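Local coordinates for protein aminoglycoside 3'-phosphotransferase AphA1-IAB (Acinetobacter baumannii, PDB 4GKH) that phosphorylates kanamycin and related aminoglycosides at the 3'-hydroxyl, using a protein-kinase-like fold, and so confers resistance to these antibiotics, at residues F108-E112 against G238-P242; A153-M157 against V176-W180; G198-L202 against I232-L237. All blocks are in the same frame, centred on the assembly; numbering follows the deposited sequence. Where two conformers were deposited one is given.

Contact 1: residues F108-E112 against G238-P242; sequences FQVLE and GEFSP
Leu111 and Phe240 meet in a CH-pi interaction. Methyl CD2 of Leu111 stands over the middle of the Phe240 ring, 3.2 Å from its centroid and 2° off the normal, which leaves it nearly equidistant from all six ring carbons. With CG anti to the backbone N (chi1 -170°), Leu111 reaches away from its helix to meet the ring coming from the opposite direction. The aromatic pair is oblique: the Phe108 and Phe240 planes lie at 69°, their centroids 5.7 Å apart, and Phe108 CE1 comes to 3.6 Å from Phe240 CZ at the rim of the latter ring. Two acidic side chains add looser contacts. Glu239 OE2 lies 3.8 Å from Phe108 CE1, near the plane of that ring, and the methylene CG of Glu112 borders the edge of the Phe240 ring at 4.1 Å from CE2. Phe108 and Phe240 both also touch Leu202, while Leu111 also meets Ile121 of helix 118-133. Ser241 caps the next helix through its OG, bonded to Leu244 N. This is a surface contact in the helical part of a kinase-like fold, joining helix 107-113 to the loop between helices 227-237 and 242-252.

Contact 2: residues A153-M157 against V176-W180; sequences AQSRM and VEQVW
Helices 146-158 and 176-184 run antiparallel here, their short segments 153-157 and 176-180 inclined at 166° with axes 11.4 Å apart, so that Met157 faces Val176 at one end and Gln154 faces Trp180 at the other. Met157, present as selenomethionine, spans the gap. Its chain leaves the helix extended and bends only at the last torsion (chi3 55°), which lays methyl CE over one face of the Trp180 indole. CE sits 3.6 Å from the centroid of the five-membered ring, 11° off the normal, a CH-pi contact. The selenium takes an oblique position 4.6 Å from the same centroid, completing a Met-aromatic pair, and also lies against Val176 CG2. Nearer the backbone, Met157 CG touches Val176 CG2 at 3.8 Å. The six-membered ring of Trp180 reaches across to the preceding turn of helix 146-158. There Gln154 CB approaches CH2 to 3.6 Å and Ala153 CB approaches CZ3 to 4.0 Å, neither squarely on the face nor at the edge. The Gln154 amide crosses the indole obliquely, with NE2 above the ring plane near CZ2, on the side where Met157 CE lies. Phe271, near the C-terminus, touches Ala153 and Val176 and accepts a bond from Arg156 NE through its carbonyl; His184 meets the Trp180 ring one turn further along its helix. The arrangement is an antiparallel helix pair joined by apolar and aromatic side chains, at the surface of the helical region of this kinase-like fold.

Contact 3: residues G198-L202 against I232-L237; sequences GDFSL and ILWNCL. With KAN (kanamycin a), chain M.
The loop 198-202, between strands 193-196 and 205-208, runs along one side of helix 227-237, and the backbones come closest at Ser201 and Leu233, whose CA atoms are 4.9 Å apart. Phe200 is the centre of an inverse gamma turn, closed by a weak bond from Ser201 N to Asp199 O. The carbonyl of Phe200 faces the helix, with its O 3.3 Å from Leu233 CB. Beside it, the Phe200 ring and the Leu233 side chain point the same way, and Leu233 CD2 meets the ring edge in its plane, 3.8 Å from CE2. Leu202 crosses Leu233 at about a right angle: CD2 packs on Leu233 CD1, while Leu202 CD1 lies 3.6 Å from Cys236 CB. Ile232 CG2, anti to its backbone N, packs against Phe200 O and Ser201 CB; Ile232 CD1 reaches Gly198 O. Cys236 SG rests against Ser201 CB at 3.7 Å. Leu202 N is buried with no partner. On the kanamycin side, sugar hydroxyl O7 donates a 2.5 Å hydrogen bond to Asp199 OD2, and Asn235, held by Asp168, places ND2 3.6 Å from sugar carbon C15. The Asp199 backbone is positioned by Asn204 ND2 on its O and His197 ND1 on its N. An apolar helix face thus backs the loop carrying Asp199, the likely proton acceptor, and its short bond to O7 is consistent with activation of that hydroxyl for phosphoryl transfer.

Overall arrangement
All three contacts lie in the helix-rich part of this single-chain enzyme. Contacts 1 and 3 adjoin, with centres 11 Å apart: Phe108 N lies 3.1 Å from Leu202 O, a probable hydrogen bond. They also share a continuous run of chain, since helix 227-237 leads directly into loop 238-242. Contact 2 stands apart, 29 Å from contact 1 and 21 Å from contact 3 between centres. Along the chain, contact 1 closes a long loop within which contact 2 and then contact 3 follow in series. Contact 3 lies at the kanamycin site, and the Glu239 side chain of contact 1 is also about 5 Å from the drug, while contact 2 lies away from the annotated sites.

Contact 1: residues F108-E112 against G238-P242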
loop_
_atom_site.group_PDB
_atom_site.type_symbol
_atom_site.label_atom_id
_atom_site.label_comp_id
_atom_site.label_asym_id
_atom_site.label_seq_id
_atom_site.Cartn_x
_atom_site.Cartn_y
_atom_site.Cartn_z
ATOM N N PHE A 108 -2.542 6.432 -10.428
ATOM C CA PHE A 108 -1.992 5.966 -11.704
ATOM C C PHE A 108 -2.940 6.282 -12.863
ATOM O O PHE A 108 -2.536 6.854 -13.894
ATOM C CB PHE A 108 -1.713 4.472 -11.637
ATOM C CG PHE A 108 -1.161 3.895 -12.919
ATOM C CD1 PHE A 108 0.201 3.916 -13.172
ATOM C CD2 PHE A 108 -2.005 3.304 -13.851
ATOM C CE1 PHE A 108 0.712 3.364 -14.346
ATOM C CE2 PHE A 108 -1.500 2.753 -15.015
ATOM C CZ PHE A 108 -0.145 2.784 -15.260
ATOM N N GLN A 109 -4.209 5.932 -12.684
ATOM C CA GLN A 109 -5.223 6.192 -13.699
ATOM C C GLN A 109 -5.350 7.675 -14.037
ATOM O O GLN A 109 -5.415 8.040 -15.208
ATOM C CB GLN A 109 -6.586 5.652 -13.256
ATOM C CG GLN A 109 -6.647 4.124 -13.117
ATOM C CD GLN A 109 -8.029 3.627 -12.678
ATOM O OE1 GLN A 109 -8.354 3.617 -11.488
ATOM N NE2 GLN A 109 -8.845 3.221 -13.644
ATOM N N VAL A 110 -5.404 8.532 -13.019
ATOM C CA VAL A 110 -5.595 9.961 -13.233
ATOM C C VAL A 110 -4.361 10.583 -13.889
ATOM O O VAL A 110 -4.456 11.516 -14.701
ATOM C CB VAL A 110 -5.907 10.667 -11.897
ATOM C CG1 VAL A 110 -5.938 12.148 -12.083
ATOM C CG2 VAL A 110 -7.235 10.170 -11.333
ATOM N N LEU A 111 -3.190 10.065 -13.521
ATOM C CA LEU A 111 -1.963 10.543 -14.159
ATOM C C LEU A 111 -1.988 10.230 -15.667
ATOM O O LEU A 111 -1.696 11.102 -16.503
ATOM C CB LEU A 111 -0.734 9.933 -13.479
ATOM C CG LEU A 111 0.659 10.467 -13.828
ATOM C CD1 LEU A 111 0.726 11.962 -13.601
ATOM C CD2 LEU A 111 1.716 9.772 -12.995
ATOM N N GLU A 112 -2.366 9.004 -16.034
ATOM C CA GLU A 112 -2.467 8.649 -17.464
ATOM C C GLU A 112 -3.538 9.449 -18.200
ATOM O O GLU A 112 -3.398 9.769 -19.387
ATOM C CB GLU A 112 -2.712 7.147 -17.657
ATOM C CG GLU A 112 -1.552 6.276 -17.149
ATOM C CD GLU A 112 -1.464 4.905 -17.819
ATOM O OE1 GLU A 112 -2.505 4.370 -18.267
ATOM O OE2 GLU A 112 -0.335 4.366 -17.906
ATOM N N GLY A 238 8.908 6.793 -11.348
ATOM C CA GLY A 238 9.968 6.529 -12.310
ATOM C C GLY A 238 9.459 5.992 -13.628
ATOM O O GLY A 238 10.178 5.991 -14.623
ATOM N N GLU A 239 8.212 5.526 -13.641
ATOM C CA GLU A 239 7.606 5.083 -14.893
ATOM C C GLU A 239 7.231 6.282 -15.768
ATOM O O GLU A 239 7.053 6.142 -16.981
ATOM C CB GLU A 239 6.381 4.188 -14.636
ATOM C CG GLU A 239 6.011 3.293 -15.830
ATOM C CD GLU A 239 4.848 2.332 -15.556
ATOM O OE1 GLU A 239 4.425 1.620 -16.507
ATOM O OE2 GLU A 239 4.361 2.284 -14.402
ATOM N N PHE A 240 7.125 7.459 -15.151
ATOM C CA PHE A 240 6.609 8.640 -15.837
ATOM C C PHE A 240 7.670 9.710 -16.104
ATOM O O PHE A 240 7.753 10.236 -17.206
ATOM C CB PHE A 240 5.452 9.253 -15.037
ATOM C CG PHE A 240 4.254 8.357 -14.933
ATOM C CD1 PHE A 240 4.169 7.412 -13.930
ATOM C CD2 PHE A 240 3.222 8.450 -15.857
ATOM C CE1 PHE A 240 3.076 6.578 -13.842
ATOM C CE2 PHE A 240 2.124 7.623 -15.774
ATOM C CZ PHE A 240 2.048 6.687 -14.766
ATOM N N SER A 241 8.487 10.022 -15.102
ATOM C CA SER A 241 9.314 11.226 -15.188
ATOM C C SER A 241 10.328 11.360 -14.058
ATOM O O SER A 241 9.960 11.328 -12.886
ATOM C CB SER A 241 8.400 12.461 -15.157
ATOM O OG SER A 241 9.086 13.588 -14.652
ATOM N N PRO A 242 11.607 11.561 -14.410
ATOM C CA PRO A 242 12.612 11.842 -13.385
ATOM C C PRO A 242 12.279 13.131 -12.643
ATOM O O PRO A 242 12.575 13.238 -11.461
ATOM C CB PRO A 242 13.901 12.032 -14.192
ATOM C CG PRO A 242 13.647 11.352 -15.487
ATOM C CD PRO A 242 12.191 11.558 -15.762
#

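Contact 2: residues A153-M157 against V176-W180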
loop_
_atom_site.group_PDB
_atom_site.type_symbol
_atom_site.label_atom_id
_atom_site.label_comp_id
_atom_site.label_asym_id
_atom_site.label_seq_id
_atom_site.Cartn_x
_atom_site.Cartn_y
_atom_site.Cartn_z
ATOM N N ALA A 153 10.420 -11.057 4.905
ATOM C CA ALA A 153 10.998 -11.266 3.578
ATOM C C ALA A 153 11.752 -12.594 3.503
ATOM O O ALA A 153 11.662 -13.348 2.503
ATOM C CB ALA A 153 11.930 -10.109 3.243
ATOM N N GLN A 154 12.508 -12.877 4.557
ATOM C CA GLN A 154 13.296 -14.108 4.594
ATOM C C GLN A 154 12.367 -15.318 4.465
ATOM O O GLN A 154 12.629 -16.232 3.668
ATOM C CB GLN A 154 14.125 -14.194 5.873
ATOM C CG GLN A 154 14.865 -15.520 6.008
ATOM C CD GLN A 154 16.184 -15.388 6.740
ATOM O OE1 GLN A 154 16.241 -14.919 7.876
ATOM N NE2 GLN A 154 17.253 -15.806 6.088
ATOM N N SER A 155 11.265 -15.280 5.215
ATOM C CA SER A 155 10.279 -16.352 5.197
ATOM C C SER A 155 9.580 -16.509 3.858
ATOM O O SER A 155 9.398 -17.625 3.389
ATOM C CB SER A 155 9.251 -16.147 6.309
ATOM O OG SER A 155 9.869 -16.404 7.558
ATOM N N ARG A 156 9.183 -15.397 3.250
ATOM C CA ARG A 156 8.600 -15.436 1.910
ATOM C C ARG A 156 9.566 -16.027 0.886
ATOM O O ARG A 156 9.166 -16.836 0.052
ATOM C CB ARG A 156 8.111 -14.046 1.483
ATOM C CG ARG A 156 6.808 -13.666 2.180
ATOM C CD ARG A 156 6.259 -12.346 1.733
ATOM N NE ARG A 156 6.316 -12.176 0.291
ATOM C CZ ARG A 156 5.402 -12.623 -0.561
ATOM N NH1 ARG A 156 5.544 -12.388 -1.858
ATOM N NH2 ARG A 156 4.350 -13.296 -0.119
HETATM N N MSE A 157 10.840 -15.649 0.975
HETATM C CA MSE A 157 11.855 -16.208 0.087
HETATM C C MSE A 157 11.979 -17.704 0.309
HETATM O O MSE A 157 12.025 -18.482 -0.635
HETATM C CB MSE A 157 13.215 -15.555 0.335
HETATM C CG MSE A 157 14.345 -16.170 -0.496
HETATM SE SE MSE A 157 16.075 -15.266 -0.292
HETATM C CE MSE A 157 16.224 -15.375 1.653
ATOM N N VAL A 176 16.686 -14.475 -6.529
ATOM C CA VAL A 176 16.191 -13.875 -5.293
ATOM C C VAL A 176 17.271 -13.863 -4.198
ATOM O O VAL A 176 17.392 -12.889 -3.453
ATOM C CB VAL A 176 14.887 -14.550 -4.786
ATOM C CG1 VAL A 176 15.100 -16.040 -4.558
ATOM C CG2 VAL A 176 14.370 -13.871 -3.522
ATOM N N GLU A 177 18.075 -14.926 -4.145
ATOM C CA GLU A 177 19.174 -15.023 -3.194
ATOM C C GLU A 177 20.187 -13.886 -3.343
ATOM O O GLU A 177 20.719 -13.400 -2.349
ATOM C CB GLU A 177 19.889 -16.376 -3.328
ATOM C CG GLU A 177 19.005 -17.577 -2.982
ATOM C CD GLU A 177 18.126 -18.031 -4.145
ATOM O OE1 GLU A 177 18.287 -17.491 -5.270
ATOM O OE2 GLU A 177 17.278 -18.930 -3.930
ATOM N N GLN A 178 20.462 -13.475 -4.577
ATOM C CA GLN A 178 21.355 -12.345 -4.812
ATOM C C GLN A 178 20.756 -11.002 -4.361
ATOM O O GLN A 178 21.464 -10.160 -3.806
ATOM C CB GLN A 178 21.768 -12.268 -6.279
ATOM C CG GLN A 178 22.896 -11.292 -6.522
ATOM C CD GLN A 178 23.152 -11.059 -7.993
ATOM O OE1 GLN A 178 22.675 -11.810 -8.843
ATOM N NE2 GLN A 178 23.904 -10.011 -8.303
ATOM N N VAL A 179 19.467 -10.795 -4.608
ATOM C CA VAL A 179 18.775 -9.627 -4.058
ATOM C C VAL A 179 18.904 -9.600 -2.530
ATOM O O VAL A 179 19.257 -8.573 -1.946
ATOM C CB VAL A 179 17.305 -9.569 -4.519
ATOM C CG1 VAL A 179 16.594 -8.330 -3.968
ATOM C CG2 VAL A 179 17.240 -9.589 -6.052
ATOM N N TRP A 180 18.671 -10.744 -1.890
ATOM C CA TRP A 180 18.799 -10.860 -0.441
ATOM C C TRP A 180 20.219 -10.509 0.039
ATOM O O TRP A 180 20.392 -9.689 0.928
ATOM C CB TRP A 180 18.403 -12.280 -0.007
ATOM C CG TRP A 180 18.491 -12.548 1.449
ATOM C CD1 TRP A 180 19.435 -13.312 2.084
ATOM C CD2 TRP A 180 17.589 -12.096 2.462
ATOM N NE1 TRP A 180 19.181 -13.347 3.435
ATOM C CE2 TRP A 180 18.054 -12.609 3.693
ATOM C CE3 TRP A 180 16.441 -11.299 2.453
ATOM C CZ2 TRP A 180 17.403 -12.358 4.897
ATOM C CZ3 TRP A 180 15.796 -11.049 3.664
ATOM C CH2 TRP A 180 16.287 -11.563 4.862
#

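Contact 3: residues G198-L202 against I232-L237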
loop_
_atom_site.group_PDB
_atom_site.type_symbol
_atom_site.label_atom_id
_atom_site.label_comp_id
_atom_site.label_asym_id
_atom_site.label_seq_id
_atom_site.Cartn_x
_atom_site.Cartn_y
_atom_site.Cartn_z
ATOM N N GLY A 198 2.961 1.496 4.089
ATOM C CA GLY A 198 3.535 0.202 3.748
ATOM C C GLY A 198 3.469 -0.227 2.288
ATOM O O GLY A 198 4.249 -1.077 1.858
ATOM N N ASP A 199 2.519 0.324 1.542
ATOM C CA ASP A 199 2.447 0.106 0.094
ATOM C C ASP A 199 1.929 1.379 -0.583
ATOM O O ASP A 199 0.880 1.379 -1.213
ATOM C CB ASP A 199 1.572 -1.131 -0.220
ATOM C CG ASP A 199 1.728 -1.624 -1.649
ATOM O OD1 ASP A 199 2.566 -1.075 -2.398
ATOM O OD2 ASP A 199 1.015 -2.581 -2.017
ATOM N N PHE A 200 2.679 2.472 -0.413
ATOM C CA PHE A 200 2.260 3.798 -0.863
ATOM C C PHE A 200 2.557 3.933 -2.360
ATOM O O PHE A 200 3.431 4.699 -2.778
ATOM C CB PHE A 200 2.958 4.896 -0.032
ATOM C CG PHE A 200 2.195 6.215 0.034
ATOM C CD1 PHE A 200 1.191 6.411 0.975
ATOM C CD2 PHE A 200 2.498 7.258 -0.837
ATOM C CE1 PHE A 200 0.488 7.615 1.042
ATOM C CE2 PHE A 200 1.796 8.491 -0.769
ATOM C CZ PHE A 200 0.791 8.660 0.168
ATOM N N SER A 201 1.816 3.177 -3.162
ATOM C CA SER A 201 2.012 3.174 -4.597
ATOM C C SER A 201 0.930 4.000 -5.280
ATOM O O SER A 201 -0.056 4.366 -4.660
ATOM C CB SER A 201 1.952 1.751 -5.137
ATOM O OG SER A 201 0.598 1.326 -5.167
ATOM N N LEU A 202 1.102 4.244 -6.576
ATOM C CA LEU A 202 0.088 4.972 -7.334
ATOM C C LEU A 202 -1.238 4.214 -7.465
ATOM O O LEU A 202 -2.252 4.807 -7.816
ATOM C CB LEU A 202 0.612 5.322 -8.722
ATOM C CG LEU A 202 1.749 6.341 -8.804
ATOM C CD1 LEU A 202 2.266 6.359 -10.253
ATOM C CD2 LEU A 202 1.270 7.729 -8.392
ATOM N N ILE A 232 8.637 3.529 -2.418
ATOM C CA ILE A 232 7.678 2.868 -3.280
ATOM C C ILE A 232 7.007 3.854 -4.224
ATOM O O ILE A 232 6.822 3.558 -5.401
ATOM C CB ILE A 232 6.657 2.063 -2.448
ATOM C CG1 ILE A 232 7.390 0.901 -1.761
ATOM C CG2 ILE A 232 5.510 1.564 -3.321
ATOM C CD1 ILE A 232 6.467 -0.100 -1.042
ATOM N N LEU A 233 6.662 5.038 -3.719
ATOM C CA LEU A 233 6.026 6.030 -4.582
ATOM C C LEU A 233 7.039 6.550 -5.604
ATOM O O LEU A 233 6.715 6.764 -6.779
ATOM C CB LEU A 233 5.453 7.185 -3.745
ATOM C CG LEU A 233 4.713 8.255 -4.563
ATOM C CD1 LEU A 233 3.614 7.613 -5.406
ATOM C CD2 LEU A 233 4.124 9.332 -3.644
ATOM N N TRP A 234 8.267 6.784 -5.146
ATOM C CA TRP A 234 9.345 7.255 -6.025
ATOM C C TRP A 234 9.582 6.254 -7.170
ATOM O O TRP A 234 9.807 6.626 -8.333
ATOM C CB TRP A 234 10.630 7.466 -5.201
ATOM C CG TRP A 234 11.803 7.984 -5.966
ATOM C CD1 TRP A 234 12.132 9.295 -6.179
ATOM C CD2 TRP A 234 12.832 7.207 -6.589
ATOM N NE1 TRP A 234 13.286 9.378 -6.919
ATOM C CE2 TRP A 234 13.735 8.112 -7.186
ATOM C CE3 TRP A 234 13.064 5.838 -6.721
ATOM C CZ2 TRP A 234 14.863 7.690 -7.894
ATOM C CZ3 TRP A 234 14.191 5.416 -7.434
ATOM C CH2 TRP A 234 15.072 6.340 -8.004
ATOM N N ASN A 235 9.511 4.972 -6.834
ATOM C CA ASN A 235 9.673 3.923 -7.840
ATOM C C ASN A 235 8.554 4.015 -8.895
ATOM O O ASN A 235 8.827 3.986 -10.101
ATOM C CB ASN A 235 9.696 2.534 -7.174
ATOM C CG ASN A 235 10.190 1.443 -8.116
ATOM O OD1 ASN A 235 11.101 1.662 -8.909
ATOM N ND2 ASN A 235 9.590 0.270 -8.032
ATOM N N CYS A 236 7.312 4.173 -8.438
ATOM C CA CYS A 236 6.164 4.289 -9.342
ATOM C C CYS A 236 6.310 5.454 -10.300
ATOM O O CYS A 236 6.063 5.330 -11.509
ATOM C CB CYS A 236 4.875 4.480 -8.545
ATOM S SG CYS A 236 4.404 2.969 -7.668
ATOM N N LEU A 237 6.700 6.595 -9.747
ATOM C CA LEU A 237 6.857 7.811 -10.537
ATOM C C LEU A 237 7.953 7.684 -11.584
ATOM O O LEU A 237 7.935 8.373 -12.601
ATOM C CB LEU A 237 7.108 9.003 -9.623
ATOM C CG LEU A 237 5.922 9.423 -8.752
ATOM C CD1 LEU A 237 6.321 10.522 -7.758
ATOM C CD2 LEU A 237 4.778 9.892 -9.637
HETATM C C1 KAN M . 3.299 -5.173 -6.652
HETATM C C2 KAN M . 2.137 -4.416 -6.051
HETATM C C3 KAN M . 1.941 -4.721 -4.578
HETATM C C4 KAN M . 1.700 -6.223 -4.430
HETATM C C5 KAN M . 2.914 -6.954 -4.971
HETATM C C6 KAN M . 2.580 -8.437 -4.814
HETATM C C7 KAN M . 8.402 -4.104 -7.524
HETATM C C8 KAN M . 7.252 -4.006 -8.493
HETATM C C9 KAN M . 5.961 -3.785 -7.674
HETATM C C10 KAN M . 5.691 -4.976 -6.728
HETATM C C11 KAN M . 6.881 -5.025 -5.738
HETATM C C12 KAN M . 8.168 -5.248 -6.524
HETATM C C13 KAN M . 6.942 -2.925 -10.681
HETATM C C14 KAN M . 7.985 -2.253 -11.576
HETATM C C15 KAN M . 8.245 -0.800 -11.252
HETATM C C16 KAN M . 6.942 -0.042 -11.378
HETATM C C17 KAN M . 5.969 -0.669 -10.388
HETATM C C18 KAN M . 4.644 0.116 -10.257
HETATM N N1 KAN M . 3.699 -9.248 -5.303
HETATM N N2 KAN M . 6.677 -6.152 -4.811
HETATM N N3 KAN M . 9.603 -4.351 -8.355
HETATM N N4 KAN M . 9.211 -0.237 -12.204
HETATM O O5 KAN M . 3.087 -6.602 -6.368
HETATM O O6 KAN M . 2.368 -3.007 -6.229
HETATM O O7 KAN M . 0.799 -3.980 -4.124
HETATM O O8 KAN M . 1.546 -6.570 -3.047
HETATM O O9 KAN M . 4.486 -4.762 -5.965
HETATM O O10 KAN M . 4.839 -3.482 -8.543
HETATM O O11 KAN M . 7.568 -2.919 -9.398
HETATM O O12 KAN M . 5.763 -2.081 -10.701
HETATM O O13 KAN M . 9.161 -3.065 -11.486
HETATM O O14 KAN M . 7.181 1.315 -11.025
HETATM O O15 KAN M . 3.862 -0.444 -9.165
#